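Local coordinates for endonuclease III (Geobacillus stearothermophilus, PDB 1ORP), which probably acts as a base-excision DNA repair glycosylase and lyase of the HhH-GPD superfamily, removing damaged bases from DNA and cleaving the backbone at the resulting abasic site, at residues E35-V40 with R123-V128; T143-V148 with H182-F187. One frame throughout, in Å; residues are numbered along the deposited sequence.

Interaction 1: residues E35-V40 with R123-V128. With nucleotides of chain B.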
loop_
_atom_site.group_PDB
_atom_site.type_symbol
_atom_site.label_atom_id
_atom_site.label_comp_id
_atom_site.label_asym_id
_atom_site.label_seq_id
_atom_site.Cartn_x
_atom_site.Cartn_y
_atom_site.Cartn_z
ATOM N N GLU C 35 -6.541 -2.999 -13.294
ATOM C CA GLU C 35 -5.760 -4.145 -12.850
ATOM C C GLU C 35 -5.087 -3.763 -11.536
ATOM O O GLU C 35 -4.925 -4.603 -10.653
ATOM C CB GLU C 35 -4.696 -4.528 -13.894
ATOM C CG GLU C 35 -5.268 -5.217 -15.139
ATOM C CD GLU C 35 -4.193 -5.748 -16.092
ATOM O OE1 GLU C 35 -4.557 -6.440 -17.069
ATOM O OE2 GLU C 35 -2.990 -5.478 -15.877
ATOM N N LEU C 36 -4.700 -2.492 -11.403
ATOM C CA LEU C 36 -4.057 -2.055 -10.165
ATOM C C LEU C 36 -5.076 -2.134 -9.016
ATOM O O LEU C 36 -4.788 -2.699 -7.957
ATOM C CB LEU C 36 -3.512 -0.615 -10.291
ATOM C CG LEU C 36 -2.820 -0.032 -9.034
ATOM C CD1 LEU C 36 -1.601 -0.870 -8.683
ATOM C CD2 LEU C 36 -2.406 1.439 -9.245
ATOM N N LEU C 37 -6.272 -1.591 -9.237
ATOM C CA LEU C 37 -7.306 -1.597 -8.205
ATOM C C LEU C 37 -7.521 -3.006 -7.666
ATOM O O LEU C 37 -7.430 -3.227 -6.457
ATOM C CB LEU C 37 -8.622 -1.017 -8.755
ATOM C CG LEU C 37 -9.854 -1.054 -7.836
ATOM C CD1 LEU C 37 -9.522 -0.379 -6.520
ATOM C CD2 LEU C 37 -11.053 -0.362 -8.516
ATOM N N ILE C 38 -7.798 -3.957 -8.558
ATOM C CA ILE C 38 -8.015 -5.348 -8.141
ATOM C C ILE C 38 -6.793 -5.901 -7.412
ATOM O O ILE C 38 -6.924 -6.541 -6.378
ATOM C CB ILE C 38 -8.302 -6.286 -9.338
ATOM C CG1 ILE C 38 -9.598 -5.871 -10.042
ATOM C CG2 ILE C 38 -8.387 -7.739 -8.849
ATOM C CD1 ILE C 38 -10.843 -5.966 -9.173
ATOM N N ALA C 39 -5.611 -5.638 -7.966
ATOM C CA ALA C 39 -4.352 -6.103 -7.385
ATOM C C ALA C 39 -4.127 -5.632 -5.949
ATOM O O ALA C 39 -3.703 -6.420 -5.095
ATOM C CB ALA C 39 -3.179 -5.657 -8.260
ATOM N N VAL C 40 -4.392 -4.348 -5.694
ATOM C CA VAL C 40 -4.216 -3.777 -4.362
ATOM C C VAL C 40 -5.276 -4.262 -3.382
ATOM O O VAL C 40 -5.014 -4.373 -2.187
ATOM C CB VAL C 40 -4.242 -2.237 -4.409
ATOM C CG1 VAL C 40 -4.178 -1.673 -2.986
ATOM C CG2 VAL C 40 -3.050 -1.721 -5.248
ATOM N N ARG C 123 -8.925 3.508 3.065
ATOM C CA ARG C 123 -8.012 4.610 2.755
ATOM C C ARG C 123 -6.645 4.170 2.154
ATOM O O ARG C 123 -6.151 4.766 1.189
ATOM C CB ARG C 123 -7.819 5.474 4.015
ATOM C CG ARG C 123 -7.058 6.750 3.757
ATOM C CD ARG C 123 -7.482 7.911 4.670
ATOM N NE ARG C 123 -6.641 9.078 4.402
ATOM C CZ ARG C 123 -7.008 10.347 4.577
ATOM N NH1 ARG C 123 -8.222 10.648 5.030
ATOM N NH2 ARG C 123 -6.154 11.317 4.286
ATOM N N LYS C 124 -6.047 3.118 2.708
ATOM C CA LYS C 124 -4.773 2.627 2.200
ATOM C C LYS C 124 -4.907 2.259 0.725
ATOM O O LYS C 124 -4.138 2.714 -0.113
ATOM C CB LYS C 124 -4.322 1.416 3.028
ATOM C CG LYS C 124 -2.988 0.754 2.606
ATOM C CD LYS C 124 -3.129 -0.185 1.414
ATOM C CE LYS C 124 -1.922 -1.175 1.356
ATOM N NZ LYS C 124 -2.115 -2.303 0.401
ATOM N N THR C 125 -5.894 1.447 0.398
ATOM C CA THR C 125 -6.095 1.031 -0.978
ATOM C C THR C 125 -6.325 2.225 -1.909
ATOM O O THR C 125 -5.667 2.366 -2.956
ATOM C CB THR C 125 -7.275 0.057 -1.055
ATOM O OG1 THR C 125 -6.925 -1.137 -0.353
ATOM C CG2 THR C 125 -7.624 -0.291 -2.492
ATOM N N ALA C 126 -7.256 3.090 -1.535
ATOM C CA ALA C 126 -7.536 4.261 -2.360
ATOM C C ALA C 126 -6.262 5.088 -2.554
ATOM O O ALA C 126 -5.989 5.563 -3.654
ATOM C CB ALA C 126 -8.649 5.108 -1.714
ATOM N N ASN C 127 -5.465 5.237 -1.500
ATOM C CA ASN C 127 -4.240 6.011 -1.617
ATOM C C ASN C 127 -3.227 5.419 -2.597
ATOM O O ASN C 127 -2.595 6.150 -3.353
ATOM C CB ASN C 127 -3.585 6.217 -0.245
ATOM C CG ASN C 127 -4.189 7.401 0.529
ATOM O OD1 ASN C 127 -4.903 8.229 -0.037
ATOM N ND2 ASN C 127 -3.889 7.482 1.814
ATOM N N VAL C 128 -3.054 4.101 -2.566
ATOM C CA VAL C 128 -2.137 3.461 -3.479
ATOM C C VAL C 128 -2.629 3.729 -4.898
ATOM O O VAL C 128 -1.877 4.186 -5.751
ATOM C CB VAL C 128 -2.094 1.923 -3.279
ATOM C CG1 VAL C 128 -1.330 1.279 -4.440
ATOM C CG2 VAL C 128 -1.447 1.578 -1.961
ATOM P P DT B 9 -7.549 -0.522 3.521
ATOM O OP1 DT B 9 -7.682 -0.032 2.132
ATOM O OP2 DT B 9 -7.217 0.429 4.609
ATOM O "O5'" DT B 9 -8.867 -1.334 3.884
ATOM C "C5'" DT B 9 -9.197 -2.493 3.132
ATOM C "C4'" DT B 9 -10.544 -3.039 3.542
ATOM O "O4'" DT B 9 -10.417 -3.930 4.675
ATOM C "C3'" DT B 9 -11.608 -2.000 3.903
ATOM O "O3'" DT B 9 -12.798 -2.273 3.164
ATOM C "C2'" DT B 9 -11.823 -2.201 5.396
ATOM C "C1'" DT B 9 -11.437 -3.661 5.616
ATOM N N1 DT B 9 -10.886 -3.955 6.951
ATOM C C2 DT B 9 -11.276 -5.117 7.592
ATOM O O2 DT B 9 -12.118 -5.884 7.144
ATOM N N3 DT B 9 -10.648 -5.342 8.791
ATOM C C4 DT B 9 -9.716 -4.531 9.412
ATOM O O4 DT B 9 -9.209 -4.883 10.475
ATOM C C5 DT B 9 -9.405 -3.301 8.719
ATOM C C7 DT B 9 -8.466 -2.325 9.357
ATOM C C6 DT B 9 -9.985 -3.084 7.532
ATOM P P DG B 8 -1.048 -4.451 4.697
ATOM O OP1 DG B 8 -0.685 -3.723 5.931
ATOM O OP2 DG B 8 -0.794 -5.921 4.608
ATOM O "O5'" DG B 8 -2.590 -4.226 4.374
ATOM C "C5'" DG B 8 -3.247 -3.004 4.708
ATOM C "C4'" DG B 8 -4.691 -3.078 4.278
ATOM O "O4'" DG B 8 -5.326 -4.202 4.932
ATOM C "C3'" DG B 8 -5.562 -1.859 4.588
ATOM O "O3'" DG B 8 -6.443 -1.676 3.484
ATOM C "C2'" DG B 8 -6.322 -2.263 5.839
ATOM C "C1'" DG B 8 -6.436 -3.778 5.708
ATOM N N9 DG B 8 -6.384 -4.509 6.973
ATOM C C8 DG B 8 -5.568 -4.253 8.052
ATOM N N7 DG B 8 -5.742 -5.097 9.035
ATOM C C5 DG B 8 -6.733 -5.959 8.578
ATOM C C6 DG B 8 -7.348 -7.090 9.207
ATOM O O6 DG B 8 -7.126 -7.564 10.320
ATOM N N1 DG B 8 -8.312 -7.670 8.390
ATOM C C2 DG B 8 -8.649 -7.230 7.135
ATOM N N2 DG B 8 -9.614 -7.919 6.505
ATOM N N3 DG B 8 -8.086 -6.190 6.539
ATOM C C4 DG B 8 -7.144 -5.606 7.312
HETATM O O HOH W 1 -4.910 -3.047 0.230
#
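Val40 and Val128 reach for each other tip to tip where helix 33-42 packs against helix 123-134, the second helix of the helix-hairpin-helix motif in this HhH-GPD protein. Running at 150°, the two segments approach to 9.8 Å between axes, and Val40 fills much of the interface by splitting its methyls: CG2 touches Val128 CG1 at 3.6 Å, while CG1 lies against Thr125 CG2 at 3.7 Å. The valine and threonine side chains slide past each other in opposite senses; the chi1 of Thr125 (-66°) sends its methyl into the apolar seam and its hydroxyl to the DNA. There Thr125 OG1 donates to OP1 of DT9 of chain B at 2.8 Å, and Thr125 N grips the same oxygen at 2.9 Å. One water donates both to Thr125 OG1 and to Val40 O, tying the helices by polar means as well. Neighbouring Lys124 is covalently bonded through NZ to a modified side chain of a bound chain, consistent with the Schiff-base chemistry of lyases in this family. Its chain bends at chi2 and carries Lys124 NZ to 4.0 Å from Val40 CG1.

Interaction 2: residues T143-V148 with H182-F187. With nucleotides of chain B.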
loop_
_atom_site.group_PDB
_atom_site.type_symbol
_atom_site.label_atom_id
_atom_site.label_comp_id
_atom_site.label_asym_id
_atom_site.label_seq_id
_atom_site.Cartn_x
_atom_site.Cartn_y
_atom_site.Cartn_z
ATOM N N THR C 143 1.185 -1.684 6.877
ATOM C CA THR C 143 1.938 -2.257 7.977
ATOM C C THR C 143 3.356 -1.719 8.016
ATOM O O THR C 143 3.834 -1.333 9.070
ATOM C CB THR C 143 1.970 -3.826 7.907
ATOM O OG1 THR C 143 2.594 -4.332 9.084
ATOM C CG2 THR C 143 2.748 -4.323 6.699
ATOM N N HIS C 144 4.024 -1.661 6.868
ATOM C CA HIS C 144 5.401 -1.164 6.823
ATOM C C HIS C 144 5.522 0.304 7.201
ATOM O O HIS C 144 6.282 0.652 8.110
ATOM C CB HIS C 144 6.019 -1.377 5.431
ATOM C CG HIS C 144 6.081 -2.813 5.016
ATOM N ND1 HIS C 144 6.712 -3.777 5.773
ATOM C CD2 HIS C 144 5.541 -3.461 3.957
ATOM C CE1 HIS C 144 6.549 -4.957 5.202
ATOM N NE2 HIS C 144 5.841 -4.793 4.100
ATOM N N VAL C 145 4.779 1.165 6.509
ATOM C CA VAL C 145 4.848 2.596 6.787
ATOM C C VAL C 145 4.602 2.882 8.260
ATOM O O VAL C 145 5.345 3.641 8.876
ATOM C CB VAL C 145 3.839 3.382 5.936
ATOM C CG1 VAL C 145 3.897 4.882 6.289
ATOM C CG2 VAL C 145 4.142 3.161 4.461
ATOM N N GLU C 146 3.580 2.257 8.832
ATOM C CA GLU C 146 3.273 2.479 10.242
ATOM C C GLU C 146 4.391 2.019 11.174
ATOM O O GLU C 146 4.777 2.737 12.095
ATOM C CB GLU C 146 1.976 1.772 10.623
ATOM C CG GLU C 146 1.585 2.009 12.059
ATOM C CD GLU C 146 0.387 1.187 12.495
ATOM O OE1 GLU C 146 -0.034 1.338 13.668
ATOM O OE2 GLU C 146 -0.135 0.392 11.676
ATOM N N ARG C 147 4.902 0.815 10.939
ATOM C CA ARG C 147 5.973 0.264 11.765
ATOM C C ARG C 147 7.211 1.150 11.738
ATOM O O ARG C 147 7.782 1.491 12.778
ATOM C CB ARG C 147 6.348 -1.144 11.277
ATOM C CG ARG C 147 7.387 -1.853 12.149
ATOM C CD ARG C 147 7.629 -3.275 11.666
ATOM N NE ARG C 147 8.357 -3.304 10.399
ATOM C CZ ARG C 147 7.852 -3.746 9.253
ATOM N NH1 ARG C 147 6.609 -4.205 9.213
ATOM N NH2 ARG C 147 8.586 -3.709 8.144
ATOM N N VAL C 148 7.624 1.523 10.536
ATOM C CA VAL C 148 8.799 2.345 10.372
ATOM C C VAL C 148 8.633 3.692 11.046
ATOM O O VAL C 148 9.549 4.159 11.731
ATOM C CB VAL C 148 9.130 2.536 8.882
ATOM C CG1 VAL C 148 10.218 3.577 8.710
ATOM C CG2 VAL C 148 9.584 1.206 8.297
ATOM N N HIS C 182 6.854 4.961 -1.146
ATOM C CA HIS C 182 7.504 3.755 -1.637
ATOM C C HIS C 182 8.847 3.495 -0.947
ATOM O O HIS C 182 9.185 2.334 -0.634
ATOM C CB HIS C 182 7.681 3.830 -3.150
ATOM C CG HIS C 182 6.400 3.654 -3.907
ATOM N ND1 HIS C 182 5.781 4.687 -4.581
ATOM C CD2 HIS C 182 5.602 2.569 -4.067
ATOM C CE1 HIS C 182 4.658 4.249 -5.122
ATOM N NE2 HIS C 182 4.527 2.967 -4.825
ATOM N N ARG C 183 9.609 4.562 -0.715
ATOM C CA ARG C 183 10.887 4.439 -0.032
ATOM C C ARG C 183 10.675 3.868 1.366
ATOM O O ARG C 183 11.430 2.989 1.816
ATOM C CB ARG C 183 11.577 5.789 0.062
ATOM C CG ARG C 183 12.184 6.238 -1.245
ATOM C CD ARG C 183 12.638 7.675 -1.173
ATOM N NE ARG C 183 13.187 8.132 -2.444
ATOM C CZ ARG C 183 13.195 9.403 -2.826
ATOM N NH1 ARG C 183 12.679 10.330 -2.028
ATOM N NH2 ARG C 183 13.715 9.748 -4.001
ATOM N N MET C 184 9.640 4.351 2.050
ATOM C CA MET C 184 9.354 3.849 3.385
ATOM C C MET C 184 8.929 2.381 3.320
ATOM O O MET C 184 9.292 1.590 4.190
ATOM C CB MET C 184 8.274 4.698 4.076
ATOM C CG MET C 184 8.739 6.108 4.463
ATOM S SD MET C 184 7.550 7.034 5.493
ATOM C CE MET C 184 7.643 6.064 7.015
ATOM N N ILE C 185 8.163 2.019 2.289
ATOM C CA ILE C 185 7.721 0.642 2.123
ATOM C C ILE C 185 8.963 -0.221 1.959
ATOM O O ILE C 185 9.156 -1.193 2.681
ATOM C CB ILE C 185 6.837 0.454 0.866
ATOM C CG1 ILE C 185 5.522 1.223 1.007
ATOM C CG2 ILE C 185 6.516 -1.020 0.681
ATOM C CD1 ILE C 185 4.599 0.667 2.063
ATOM N N PHE C 186 9.806 0.147 1.001
ATOM C CA PHE C 186 11.036 -0.589 0.740
ATOM C C PHE C 186 11.898 -0.670 1.978
ATOM O O PHE C 186 12.413 -1.748 2.317
ATOM C CB PHE C 186 11.807 0.068 -0.406
ATOM C CG PHE C 186 11.428 -0.459 -1.753
ATOM C CD1 PHE C 186 10.095 -0.670 -2.076
ATOM C CD2 PHE C 186 12.406 -0.799 -2.683
ATOM C CE1 PHE C 186 9.729 -1.220 -3.303
ATOM C CE2 PHE C 186 12.052 -1.351 -3.918
ATOM C CZ PHE C 186 10.707 -1.561 -4.225
ATOM N N PHE C 187 12.045 0.466 2.659
ATOM C CA PHE C 187 12.846 0.519 3.880
ATOM C C PHE C 187 12.345 -0.499 4.891
ATOM O O PHE C 187 13.137 -1.191 5.518
ATOM C CB PHE C 187 12.805 1.911 4.522
ATOM C CG PHE C 187 13.680 2.037 5.749
ATOM C CD1 PHE C 187 15.058 2.252 5.626
ATOM C CD2 PHE C 187 13.139 1.897 7.029
ATOM C CE1 PHE C 187 15.880 2.322 6.758
ATOM C CE2 PHE C 187 13.949 1.964 8.161
ATOM C CZ PHE C 187 15.324 2.175 8.028
ATOM P P DA B 6 4.508 -7.455 8.182
ATOM O OP1 DA B 6 5.658 -6.530 8.071
ATOM O OP2 DA B 6 3.293 -7.036 8.938
ATOM O "O5'" DA B 6 4.057 -7.865 6.713
ATOM C "C5'" DA B 6 4.983 -8.482 5.830
ATOM C "C4'" DA B 6 4.264 -9.037 4.625
ATOM O "O4'" DA B 6 3.442 -10.159 5.024
ATOM C "C3'" DA B 6 3.331 -8.044 3.930
ATOM O "O3'" DA B 6 3.401 -8.245 2.522
ATOM C "C2'" DA B 6 1.958 -8.437 4.440
ATOM C "C1'" DA B 6 2.100 -9.944 4.609
ATOM N N9 DA B 6 1.219 -10.531 5.620
ATOM C C8 DA B 6 0.930 -10.050 6.874
ATOM N N7 DA B 6 0.092 -10.801 7.549
ATOM C C5 DA B 6 -0.185 -11.850 6.683
ATOM C C6 DA B 6 -1.002 -12.986 6.803
ATOM N N6 DA B 6 -1.719 -13.274 7.894
ATOM N N1 DA B 6 -1.060 -13.830 5.752
ATOM C C2 DA B 6 -0.339 -13.548 4.663
ATOM N N3 DA B 6 0.470 -12.517 4.429
ATOM C C4 DA B 6 0.502 -11.693 5.490
ATOM P P DG B 8 -1.048 -4.451 4.697
ATOM O OP1 DG B 8 -0.685 -3.723 5.931
ATOM O OP2 DG B 8 -0.794 -5.921 4.608
ATOM O "O5'" DG B 8 -2.590 -4.226 4.374
ATOM C "C5'" DG B 8 -3.247 -3.004 4.708
ATOM C "C4'" DG B 8 -4.691 -3.078 4.278
ATOM O "O4'" DG B 8 -5.326 -4.202 4.932
ATOM C "C3'" DG B 8 -5.562 -1.859 4.588
ATOM O "O3'" DG B 8 -6.443 -1.676 3.484
ATOM C "C2'" DG B 8 -6.322 -2.263 5.839
ATOM C "C1'" DG B 8 -6.436 -3.778 5.708
ATOM N N9 DG B 8 -6.384 -4.509 6.973
ATOM C C8 DG B 8 -5.568 -4.253 8.052
ATOM N N7 DG B 8 -5.742 -5.097 9.035
ATOM C C5 DG B 8 -6.733 -5.959 8.578
ATOM C C6 DG B 8 -7.348 -7.090 9.207
ATOM O O6 DG B 8 -7.126 -7.564 10.320
ATOM N N1 DG B 8 -8.312 -7.670 8.390
ATOM C C2 DG B 8 -8.649 -7.230 7.135
ATOM N N2 DG B 8 -9.614 -7.919 6.505
ATOM N N3 DG B 8 -8.086 -6.190 6.539
ATOM C C4 DG B 8 -7.144 -5.606 7.312
#
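In the iron-sulfur domain of this HhH-GPD enzyme, a helix whose N-terminal end meets DNA packs against helix 177-190: segment 143-148, on helix 143-152, crosses segment 182-187 at 82°, with axes 8.1 Å apart, and apolar faces interlock through Val145, Val148, Met184, Ile185 and Phe187. Met184 crosses Val145 at about a right angle and, bent at chi3, brings CE to 4.0 Å from Val148 CG1. Beside it, Val145 CG2 is pressed tightly onto Ile185 CD1 at 3.5 Å. Val148 sets CG2 at the edge of the Phe187 ring, in its plane, 3.8 Å from CD2; this phenylalanine also touches the iron-sulfur cluster. Helix 161-171 closes over the seam through Leu168, which meets both Val145 and Met184. On the DNA side, Thr143 N donates to OP1 of DG8 of chain B, whereas its OG1, anti to the backbone N, donates to OP2 of DA6 of chain B at 2.8 Å. That torsion leaves CG2 over the centre of the His144 ring, 3.9 Å above its plane. The ring, whose NE2 is hydrogen-bonded to a modified side chain of a bound chain, is held at its edge as well: Arg147 NH2 donates to His144 ND1 at 3.0 Å from only 7° out of the ring plane. Arg147 NH1, in turn, makes a weak hydrogen bond to OP1 of DA6 of chain B, 2.8 Å.

In the fold
Interactions 1 and 2 illustrate one design used twice: a buried apolar helix pair whose DNA-facing helix begins with groups that bind backbone phosphates. The DNA-facing helices, 123-134 and 143-152, follow each other in the chain; both contacts touch DG8 of chain B, but only interaction 2 hydrogen-bonds it, and their centres lie 16 Å apart. Partners and geometry differ. The 35-40/123-128 pair is nearly antiparallel, smaller in buried surface and bridged by water, and it carries the covalently modified lysine. The 143-148/182-187 pair crosses almost at right angles, is held by apolar contacts with no hydrogen bond across it, and backs onto the iron-sulfur cluster, with Thr143 and Arg147 bonding to phosphates beside it.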